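Local coordinates for protein titin (Homo sapiens, PDB 3LCY) that forms part of the giant sarcomeric filament of striated muscle, here as two tandem immunoglobulin domains from its A-band part, at residues K174-L179 against T185-L190; G9-M14 against D59-T64; S51-M56 against Q72-V77. All coordinates share one frame; numbering follows the deposited sequence.

From the N terminus, the chain enters contact 2 at 9-14, where the first strand ends at a corner, and opens contact 3 at 51-56 before 59-64 closes contact 2. Residues 72-77 then close contact 3, so these two contacts cross. Both belong to the first immunoglobulin domain and reach its four-stranded sheet. Contact 2 spans between the corner after strand 6-10 and the turn between strands 54-58 and 62-68, and contact 3 ties the start of strand 54-58 to the 3-10 turn 72-74 that leads into strand 76-83. Contact 1 follows separately in the second domain, where it closes a short hairpin; the centres of contacts 1 and 2 lie about 46 Å apart.

Contact 1 (K174-L179 against T185-L190); sequences KYKVQL and TVDAIL
Three hydrogen-bonded pairs, Tyr175 with Leu190, Val177 with Ala188 and Leu179 with Val186, join the antiparallel strands 174-179 and 185-190 through six backbone bonds. Leu190 N reaches Tyr175 O at 2.7 Å, and Leu179 N meets Val186 O at 2.9 Å in an almost straight bond, 178° at the hydrogen. In the intervening non-hydrogen-bonded pairs, Lys176 with Ile189 and Gln178 with Asp187, CA-H groups lean on the same carbonyls; Ile189 CA comes to 3.1 Å from Tyr175 O.

Apolar packing runs along the face bearing Tyr175, Val177, Leu179, Val186, Ala188 and Leu190. Val177 CG1 stands between its own backbone N and carbonyl carbon (chi1 51°), where it touches Leu190 CD1 at 3.8 Å and also meets the Ala188 methyl. Farther along, Leu179 CB rests on Val186 CG1. Phe103 of strand 88-103 packs against four of these side chains, Val177, Leu179, Val186 and Ala188. The Tyr175 ring presents an edge to Leu190 O, stacks with His139 and sends its hydroxyl to His171 O.

The other face carries Lys176, Gln178, Asp187 and Ile189, a mixed set. At its margin the Ile189 CG2 methyl lies 3.6 Å from the aliphatic CG of Lys174, while Lys176 lays its CG near Asp187 CB and makes a cation-pi contact with Phe138. A water donates to Asp187 OD2 at 2.7 Å and has weak links to Gln178 NE2 and Thr185 OG1, bridging the strands between partly or fully exposed residues.

A short turn connects the two strands, one apolar face turned into the sandwich and one mixed, largely polar face outward: this is the F-G beta hairpin of an I-set immunoglobulin domain.

Contact 2 (G9-M14 against D59-T64); sequences GIRKEM and DGRTHT
The guanidinium of Arg11 has Arg61 NH2 at its edge, close to its plane, with Arg11 NH1 and Arg61 NH2 3.3 Å apart. The two guanidinium planes are turned 64° from each other, so they do not stack. Both atoms are donors and no hydrogen bond joins them; the approach of like charges is probably unfavourable, eased by the exposure of both side chains. Arg11 also touches a crystal neighbour, which may influence its pose. Its chain bends at chi2 (-79°), whereas Arg61 runs straight through chi2 and bends at chi3 (90°) to bring NH2 across. A third flat group, the His63 ring, carries Arg61 O on one face, 3.2 Å above its plane and toward the rim. His63 ND1 bonds to Ser58 OG and NE2 to Ile31 O, which together fix the rotation of the imidazole.

This surface meeting reaches over strand 24-34 in the A-B-E-D sheet of an I-set domain: Arg11 sits at the corner after edge strand 6-10, in a classic beta bulge with Lys12 opposite Gln30, and Arg61 closes the turn before inner strand 62-68. Within that turn, Asp59 OD1 accepts from Arg61 N at 2.7 Å, an Asx turn, and from Thr62 N at 2.8 Å. The two donors approach from opposite faces of the carboxylate plane. Gly60 adopts backbone angles that favour glycine.

Contact 3 (S51-M56 against Q72-V77); sequences SRKYKM and QEDEGV
Lys53 and Asp74 approach from opposite directions and meet in a salt bridge, NZ of Lys53 lying 3.0 Å from OD2 of Asp74. The ammonium arrives on the syn side of OD2, 19° out of the carboxylate plane, while CE of Lys53 also closes on OD2, at 3.5 Å. A fully extended lysine chain, with CG anti to the backbone N (chi1 -176°), spans the gap, and its CG sits over the centre of the Tyr54 ring face.

Beside this close pairing the second link is looser, through one water. Tyr54 OH stands 4.4 Å from Asp74 OD2, and the water bridges them, 2.7 Å from Tyr54 OH and donating to Asp74 OD2 at 2.8 Å. OD2 is thus gripped by both ammonium and water. Lys53 NZ is shared with Glu70 OE2, its stronger partner, in another salt bridge, and Asp74 OD1 accepts from Glu70 N, so the buried aspartate is probably kept ionised.

Asp74, Gly76 and Tyr78, whose hydroxyl bonds to Asp74 O, form the tyrosine corner of the immunoglobulin fold, here linked to the start of strand D.

Contact 1 (K174-L179 against T185-L190)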
loop_
_atom_site.group_PDB
_atom_site.type_symbol
_atom_site.label_atom_id
_atom_site.label_comp_id
_atom_site.label_asym_id
_atom_site.label_seq_id
_atom_site.Cartn_x
_atom_site.Cartn_y
_atom_site.Cartn_z
ATOM N N LYS A 174 -2.176 -23.381 18.841
ATOM C CA LYS A 174 -2.881 -22.266 18.220
ATOM C C LYS A 174 -2.025 -21.004 18.161
ATOM O O LYS A 174 -1.315 -20.676 19.113
ATOM C CB LYS A 174 -4.186 -21.971 18.965
ATOM C CG LYS A 174 -5.421 -22.646 18.388
ATOM C CD LYS A 174 -5.530 -24.097 18.820
ATOM C CE LYS A 174 -6.868 -24.689 18.404
ATOM N NZ LYS A 174 -7.017 -26.104 18.842
ATOM N N TYR A 175 -2.099 -20.305 17.032
ATOM C CA TYR A 175 -1.407 -19.035 16.857
ATOM C C TYR A 175 -2.411 -17.947 16.506
ATOM O O TYR A 175 -3.369 -18.195 15.775
ATOM C CB TYR A 175 -0.365 -19.136 15.742
ATOM C CG TYR A 175 0.882 -19.903 16.112
ATOM C CD1 TYR A 175 0.861 -21.285 16.231
ATOM C CD2 TYR A 175 2.087 -19.245 16.326
ATOM C CE1 TYR A 175 2.003 -21.991 16.562
ATOM C CE2 TYR A 175 3.233 -19.941 16.659
ATOM C CZ TYR A 175 3.186 -21.314 16.773
ATOM O OH TYR A 175 4.324 -22.012 17.103
ATOM N N LYS A 176 -2.199 -16.743 17.026
ATOM C CA LYS A 176 -3.053 -15.615 16.670
ATOM C C LYS A 176 -2.255 -14.494 16.016
ATOM O O LYS A 176 -1.274 -14.007 16.579
ATOM C CB LYS A 176 -3.798 -15.061 17.889
ATOM C CG LYS A 176 -4.710 -13.886 17.541
ATOM C CD LYS A 176 -4.937 -12.949 18.718
ATOM C CE LYS A 176 -5.847 -13.565 19.765
ATOM N NZ LYS A 176 -6.144 -12.598 20.863
ATOM N N VAL A 177 -2.680 -14.093 14.825
ATOM C CA VAL A 177 -2.105 -12.930 14.165
ATOM C C VAL A 177 -3.072 -11.758 14.295
ATOM O O VAL A 177 -4.249 -11.870 13.945
ATOM C CB VAL A 177 -1.801 -13.206 12.683
ATOM C CG1 VAL A 177 -3.023 -13.783 11.987
ATOM C CG2 VAL A 177 -1.332 -11.933 11.997
ATOM N N GLN A 178 -2.582 -10.644 14.818
ATOM C CA GLN A 178 -3.412 -9.472 15.028
ATOM C C GLN A 178 -2.965 -8.241 14.262
ATOM O O GLN A 178 -1.794 -7.899 14.250
ATOM C CB GLN A 178 -3.451 -9.159 16.519
ATOM C CG GLN A 178 -4.654 -8.373 16.963
ATOM C CD GLN A 178 -4.845 -8.436 18.451
ATOM O OE1 GLN A 178 -3.979 -8.027 19.215
ATOM N NE2 GLN A 178 -5.981 -8.957 18.876
ATOM N N LEU A 179 -3.921 -7.577 13.630
ATOM C CA LEU A 179 -3.654 -6.372 12.870
ATOM C C LEU A 179 -4.485 -5.232 13.432
ATOM O O LEU A 179 -5.684 -5.369 13.601
ATOM C CB LEU A 179 -3.999 -6.588 11.401
ATOM C CG LEU A 179 -3.037 -7.424 10.560
ATOM C CD1 LEU A 179 -2.515 -8.587 11.352
ATOM C CD2 LEU A 179 -3.727 -7.921 9.317
ATOM N N THR A 185 -9.457 -3.153 14.483
ATOM C CA THR A 185 -8.578 -4.298 14.668
ATOM C C THR A 185 -9.213 -5.560 14.099
ATOM O O THR A 185 -10.430 -5.632 13.933
ATOM C CB THR A 185 -8.264 -4.531 16.156
ATOM O OG1 THR A 185 -7.383 -5.653 16.296
ATOM C CG2 THR A 185 -9.541 -4.801 16.932
ATOM N N VAL A 186 -8.377 -6.548 13.798
ATOM C CA VAL A 186 -8.848 -7.844 13.324
ATOM C C VAL A 186 -7.814 -8.905 13.680
ATOM O O VAL A 186 -6.632 -8.599 13.845
ATOM C CB VAL A 186 -9.091 -7.848 11.801
ATOM C CG1 VAL A 186 -7.768 -7.857 11.053
ATOM C CG2 VAL A 186 -9.940 -9.050 11.403
ATOM N N ASP A 187 -8.261 -10.148 13.818
ATOM C CA ASP A 187 -7.350 -11.233 14.155
ATOM C C ASP A 187 -7.804 -12.559 13.557
ATOM O O ASP A 187 -8.971 -12.733 13.206
ATOM C CB ASP A 187 -7.195 -11.363 15.673
ATOM C CG ASP A 187 -8.437 -11.915 16.343
ATOM O OD1 ASP A 187 -8.691 -13.130 16.217
ATOM O OD2 ASP A 187 -9.153 -11.137 17.008
ATOM N N ALA A 188 -6.864 -13.490 13.443
ATOM C CA ALA A 188 -7.159 -14.819 12.928
ATOM C C ALA A 188 -6.369 -15.859 13.709
ATOM O O ALA A 188 -5.246 -15.601 14.141
ATOM C CB ALA A 188 -6.830 -14.900 11.448
ATOM N N ILE A 189 -6.961 -17.031 13.899
ATOM C CA ILE A 189 -6.302 -18.100 14.638
ATOM C C ILE A 189 -5.867 -19.237 13.720
ATOM O O ILE A 189 -6.677 -19.814 12.994
ATOM C CB ILE A 189 -7.196 -18.646 15.765
ATOM C CG1 ILE A 189 -7.331 -17.605 16.879
ATOM C CG2 ILE A 189 -6.628 -19.943 16.316
ATOM C CD1 ILE A 189 -8.152 -18.072 18.062
ATOM N N LEU A 190 -4.576 -19.549 13.757
ATOM C CA LEU A 190 -4.011 -20.604 12.925
ATOM C C LEU A 190 -3.607 -21.794 13.783
ATOM O O LEU A 190 -2.805 -21.659 14.707
ATOM C CB LEU A 190 -2.794 -20.089 12.150
ATOM C CG LEU A 190 -2.965 -18.910 11.187
ATOM C CD1 LEU A 190 -3.283 -17.622 11.926
ATOM C CD2 LEU A 190 -1.707 -18.736 10.356
HETATM O O HOH W 1 -9.061 -8.464 17.348
#

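Contact 2 (G9-M14 against D59-T64)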
loop_
_atom_site.group_PDB
_atom_site.type_symbol
_atom_site.label_atom_id
_atom_site.label_comp_id
_atom_site.label_asym_id
_atom_site.label_seq_id
_atom_site.Cartn_x
_atom_site.Cartn_y
_atom_site.Cartn_z
ATOM N N GLY A 9 4.282 27.851 -14.846
ATOM C CA GLY A 9 4.589 28.285 -13.503
ATOM C C GLY A 9 3.595 27.704 -12.533
ATOM O O GLY A 9 2.408 27.670 -12.805
ATOM N N ILE A 10 4.081 27.236 -11.401
ATOM C CA ILE A 10 3.203 26.653 -10.415
ATOM C C ILE A 10 2.549 27.718 -9.552
ATOM O O ILE A 10 3.225 28.514 -8.936
ATOM C CB ILE A 10 3.980 25.647 -9.545
ATOM C CG1 ILE A 10 4.394 24.447 -10.395
ATOM C CG2 ILE A 10 3.157 25.194 -8.374
ATOM C CD1 ILE A 10 5.580 23.712 -9.893
ATOM N N ARG A 11 1.218 27.725 -9.525
ATOM C CA ARG A 11 0.459 28.661 -8.700
ATOM C C ARG A 11 0.146 27.962 -7.395
ATOM O O ARG A 11 0.333 28.507 -6.328
ATOM C CB ARG A 11 -0.819 29.090 -9.393
ATOM C CG ARG A 11 -0.601 30.142 -10.423
ATOM C CD ARG A 11 -0.456 31.486 -9.777
ATOM N NE ARG A 11 -0.037 32.506 -10.724
ATOM C CZ ARG A 11 -0.862 33.198 -11.493
ATOM N NH1 ARG A 11 -2.161 32.979 -11.458
ATOM N NH2 ARG A 11 -0.384 34.106 -12.311
ATOM N N LYS A 12 -0.320 26.734 -7.511
ATOM C CA LYS A 12 -0.594 25.876 -6.387
ATOM C C LYS A 12 0.067 24.556 -6.707
ATOM O O LYS A 12 -0.210 23.952 -7.717
ATOM C CB LYS A 12 -2.097 25.708 -6.211
ATOM C CG LYS A 12 -2.518 24.824 -5.063
ATOM C CD LYS A 12 -2.806 23.402 -5.521
ATOM C CE LYS A 12 -3.013 22.468 -4.340
ATOM N NZ LYS A 12 -3.194 21.061 -4.741
ATOM N N GLU A 13 0.974 24.124 -5.854
ATOM C CA GLU A 13 1.646 22.854 -6.042
ATOM C C GLU A 13 0.795 21.708 -5.535
ATOM O O GLU A 13 -0.105 21.906 -4.750
ATOM C CB GLU A 13 2.993 22.862 -5.347
ATOM C CG GLU A 13 2.913 22.927 -3.864
ATOM C CD GLU A 13 4.256 22.813 -3.246
ATOM O OE1 GLU A 13 5.194 23.418 -3.787
ATOM O OE2 GLU A 13 4.388 22.111 -2.234
ATOM N N MET A 14 1.093 20.505 -5.978
ATOM C CA MET A 14 0.347 19.345 -5.538
ATOM C C MET A 14 0.530 19.095 -4.061
ATOM O O MET A 14 1.586 19.324 -3.508
ATOM C CB MET A 14 0.741 18.108 -6.323
ATOM C CG MET A 14 0.140 18.047 -7.682
ATOM S SD MET A 14 0.387 16.466 -8.416
ATOM C CE MET A 14 -1.093 15.641 -7.914
ATOM N N ASP A 59 -8.479 22.767 -17.190
ATOM C CA ASP A 59 -9.119 23.904 -17.803
ATOM C C ASP A 59 -8.048 24.823 -18.355
ATOM O O ASP A 59 -8.324 25.918 -18.804
ATOM C CB ASP A 59 -10.023 24.629 -16.812
ATOM C CG ASP A 59 -9.268 25.229 -15.675
ATOM O OD1 ASP A 59 -8.045 25.179 -15.687
ATOM O OD2 ASP A 59 -9.902 25.760 -14.766
ATOM N N GLY A 60 -6.817 24.347 -18.308
ATOM C CA GLY A 60 -5.649 25.094 -18.726
ATOM C C GLY A 60 -4.927 25.779 -17.584
ATOM O O GLY A 60 -3.828 26.251 -17.751
ATOM N N ARG A 61 -5.562 25.846 -16.425
ATOM C CA ARG A 61 -4.952 26.412 -15.232
ATOM C C ARG A 61 -4.912 25.405 -14.081
ATOM O O ARG A 61 -3.888 25.208 -13.452
ATOM C CB ARG A 61 -5.678 27.680 -14.799
ATOM C CG ARG A 61 -5.718 28.741 -15.862
ATOM C CD ARG A 61 -6.519 29.947 -15.427
ATOM N NE ARG A 61 -5.703 30.952 -14.755
ATOM C CZ ARG A 61 -5.736 31.186 -13.450
ATOM N NH1 ARG A 61 -6.541 30.484 -12.669
ATOM N NH2 ARG A 61 -4.964 32.122 -12.924
ATOM N N THR A 62 -6.044 24.768 -13.823
ATOM C CA THR A 62 -6.140 23.807 -12.746
ATOM C C THR A 62 -6.154 22.418 -13.314
ATOM O O THR A 62 -6.986 22.092 -14.139
ATOM C CB THR A 62 -7.407 24.005 -11.928
ATOM O OG1 THR A 62 -7.459 25.347 -11.464
ATOM C CG2 THR A 62 -7.403 23.080 -10.743
ATOM N N HIS A 63 -5.224 21.596 -12.864
ATOM C CA HIS A 63 -5.131 20.246 -13.375
ATOM C C HIS A 63 -5.344 19.210 -12.291
ATOM O O HIS A 63 -4.621 19.154 -11.317
ATOM C CB HIS A 63 -3.794 20.083 -14.070
ATOM C CG HIS A 63 -3.353 21.325 -14.766
ATOM N ND1 HIS A 63 -4.047 21.863 -15.824
ATOM C CD2 HIS A 63 -2.319 22.163 -14.533
ATOM C CE1 HIS A 63 -3.452 22.968 -16.222
ATOM N NE2 HIS A 63 -2.399 23.170 -15.458
ATOM N N THR A 64 -6.347 18.378 -12.503
ATOM C CA THR A 64 -6.731 17.376 -11.544
ATOM C C THR A 64 -6.713 15.978 -12.108
ATOM O O THR A 64 -7.214 15.728 -13.178
ATOM C CB THR A 64 -8.146 17.649 -10.983
ATOM O OG1 THR A 64 -8.228 18.990 -10.515
ATOM C CG2 THR A 64 -8.447 16.731 -9.834
#

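Contact 3 (S51-M56 against Q72-V77)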
loop_
_atom_site.group_PDB
_atom_site.type_symbol
_atom_site.label_atom_id
_atom_site.label_comp_id
_atom_site.label_asym_id
_atom_site.label_seq_id
_atom_site.Cartn_x
_atom_site.Cartn_y
_atom_site.Cartn_z
ATOM N N SER A 51 -8.271 6.862 -18.470
ATOM C CA SER A 51 -9.178 5.726 -18.524
ATOM C C SER A 51 -10.292 5.938 -17.511
ATOM O O SER A 51 -10.498 7.051 -17.029
ATOM C CB SER A 51 -8.433 4.431 -18.210
ATOM O OG SER A 51 -7.969 4.427 -16.870
ATOM N N ARG A 52 -11.010 4.869 -17.186
ATOM C CA ARG A 52 -12.067 4.953 -16.189
ATOM C C ARG A 52 -11.465 5.058 -14.794
ATOM O O ARG A 52 -12.038 5.686 -13.905
ATOM C CB ARG A 52 -13.000 3.745 -16.280
ATOM C CG ARG A 52 -14.024 3.675 -15.157
ATOM C CD ARG A 52 -15.069 2.600 -15.409
ATOM N NE ARG A 52 -15.926 2.931 -16.544
ATOM C CZ ARG A 52 -16.926 2.170 -16.976
ATOM N NH1 ARG A 52 -17.203 1.025 -16.369
ATOM N NH2 ARG A 52 -17.651 2.554 -18.018
ATOM N N LYS A 53 -10.302 4.445 -14.608
ATOM C CA LYS A 53 -9.624 4.481 -13.319
ATOM C C LYS A 53 -8.869 5.792 -13.123
ATOM O O LYS A 53 -8.867 6.358 -12.031
ATOM C CB LYS A 53 -8.671 3.294 -13.171
ATOM C CG LYS A 53 -7.999 3.218 -11.810
ATOM C CD LYS A 53 -7.051 2.037 -11.718
ATOM C CE LYS A 53 -6.441 1.939 -10.330
ATOM N NZ LYS A 53 -5.459 0.823 -10.219
ATOM N N TYR A 54 -8.224 6.273 -14.181
ATOM C CA TYR A 54 -7.492 7.531 -14.109
ATOM C C TYR A 54 -8.172 8.612 -14.942
ATOM O O TYR A 54 -7.895 8.750 -16.133
ATOM C CB TYR A 54 -6.049 7.346 -14.583
ATOM C CG TYR A 54 -5.280 6.277 -13.839
ATOM C CD1 TYR A 54 -4.911 6.454 -12.513
ATOM C CD2 TYR A 54 -4.908 5.098 -14.471
ATOM C CE1 TYR A 54 -4.204 5.479 -11.832
ATOM C CE2 TYR A 54 -4.201 4.119 -13.799
ATOM C CZ TYR A 54 -3.851 4.314 -12.481
ATOM O OH TYR A 54 -3.146 3.339 -11.815
ATOM N N LYS A 55 -9.060 9.372 -14.312
ATOM C CA LYS A 55 -9.739 10.469 -14.992
ATOM C C LYS A 55 -8.870 11.720 -14.937
ATOM O O LYS A 55 -8.284 12.032 -13.901
ATOM C CB LYS A 55 -11.101 10.738 -14.353
ATOM C CG LYS A 55 -11.911 9.482 -14.058
ATOM C CD LYS A 55 -13.287 9.832 -13.515
ATOM C CE LYS A 55 -13.943 8.629 -12.859
ATOM N NZ LYS A 55 -14.037 7.460 -13.776
ATOM N N MET A 56 -8.750 12.430 -16.045
ATOM C CA MET A 56 -7.916 13.622 -16.072
ATOM C C MET A 56 -8.662 14.875 -16.489
ATOM O O MET A 56 -9.277 14.912 -17.525
ATOM C CB MET A 56 -6.731 13.390 -16.991
ATOM C CG MET A 56 -6.190 12.010 -16.847
ATOM S SD MET A 56 -4.723 11.663 -17.772
ATOM C CE MET A 56 -4.146 10.222 -16.928
ATOM N N GLN A 72 -4.325 -1.432 -2.676
ATOM C CA GLN A 72 -3.341 -0.776 -1.860
ATOM C C GLN A 72 -2.221 -0.173 -2.634
ATOM O O GLN A 72 -1.662 0.769 -2.241
ATOM C CB GLN A 72 -2.813 -1.719 -0.800
ATOM C CG GLN A 72 -3.552 -1.610 0.447
ATOM C CD GLN A 72 -3.199 -2.630 1.454
ATOM O OE1 GLN A 72 -3.468 -2.470 2.604
ATOM N NE2 GLN A 72 -2.603 -3.673 1.036
ATOM N N GLU A 73 -1.928 -0.748 -3.759
ATOM C CA GLU A 73 -0.850 -0.317 -4.600
ATOM C C GLU A 73 -1.042 1.049 -5.264
ATOM O O GLU A 73 -0.149 1.574 -5.841
ATOM C CB GLU A 73 -0.580 -1.397 -5.613
ATOM C CG GLU A 73 0.166 -2.533 -5.066
ATOM C CD GLU A 73 -0.662 -3.729 -4.762
ATOM O OE1 GLU A 73 -0.220 -4.849 -4.991
ATOM O OE2 GLU A 73 -1.738 -3.567 -4.248
ATOM N N ASP A 74 -2.256 1.564 -5.216
ATOM C CA ASP A 74 -2.641 2.846 -5.754
ATOM C C ASP A 74 -2.122 3.957 -4.910
ATOM O O ASP A 74 -2.147 5.056 -5.316
ATOM C CB ASP A 74 -4.154 2.994 -5.866
ATOM C CG ASP A 74 -4.731 2.128 -6.853
ATOM O OD1 ASP A 74 -5.848 1.766 -6.718
ATOM O OD2 ASP A 74 -4.077 1.789 -7.768
ATOM N N GLU A 75 -1.681 3.649 -3.717
ATOM C CA GLU A 75 -1.149 4.626 -2.845
ATOM C C GLU A 75 0.197 5.094 -3.352
ATOM O O GLU A 75 0.756 4.499 -4.203
ATOM C CB GLU A 75 -1.029 4.059 -1.451
ATOM C CG GLU A 75 0.250 3.310 -1.192
ATOM C CD GLU A 75 0.138 2.276 -0.160
ATOM O OE1 GLU A 75 0.818 1.287 -0.245
ATOM O OE2 GLU A 75 -0.628 2.447 0.732
ATOM N N GLY A 76 0.701 6.194 -2.849
ATOM C CA GLY A 76 1.984 6.612 -3.324
ATOM C C GLY A 76 2.136 7.835 -4.142
ATOM O O GLY A 76 1.294 8.633 -4.186
ATOM N N VAL A 77 3.280 7.965 -4.787
ATOM C CA VAL A 77 3.598 9.126 -5.609
ATOM C C VAL A 77 2.924 9.281 -6.963
ATOM O O VAL A 77 2.851 8.359 -7.741
ATOM C CB VAL A 77 5.116 9.215 -5.845
ATOM C CG1 VAL A 77 5.458 10.438 -6.641
ATOM C CG2 VAL A 77 5.851 9.228 -4.542
HETATM O O HOH W 2 -2.656 3.737 -9.225
#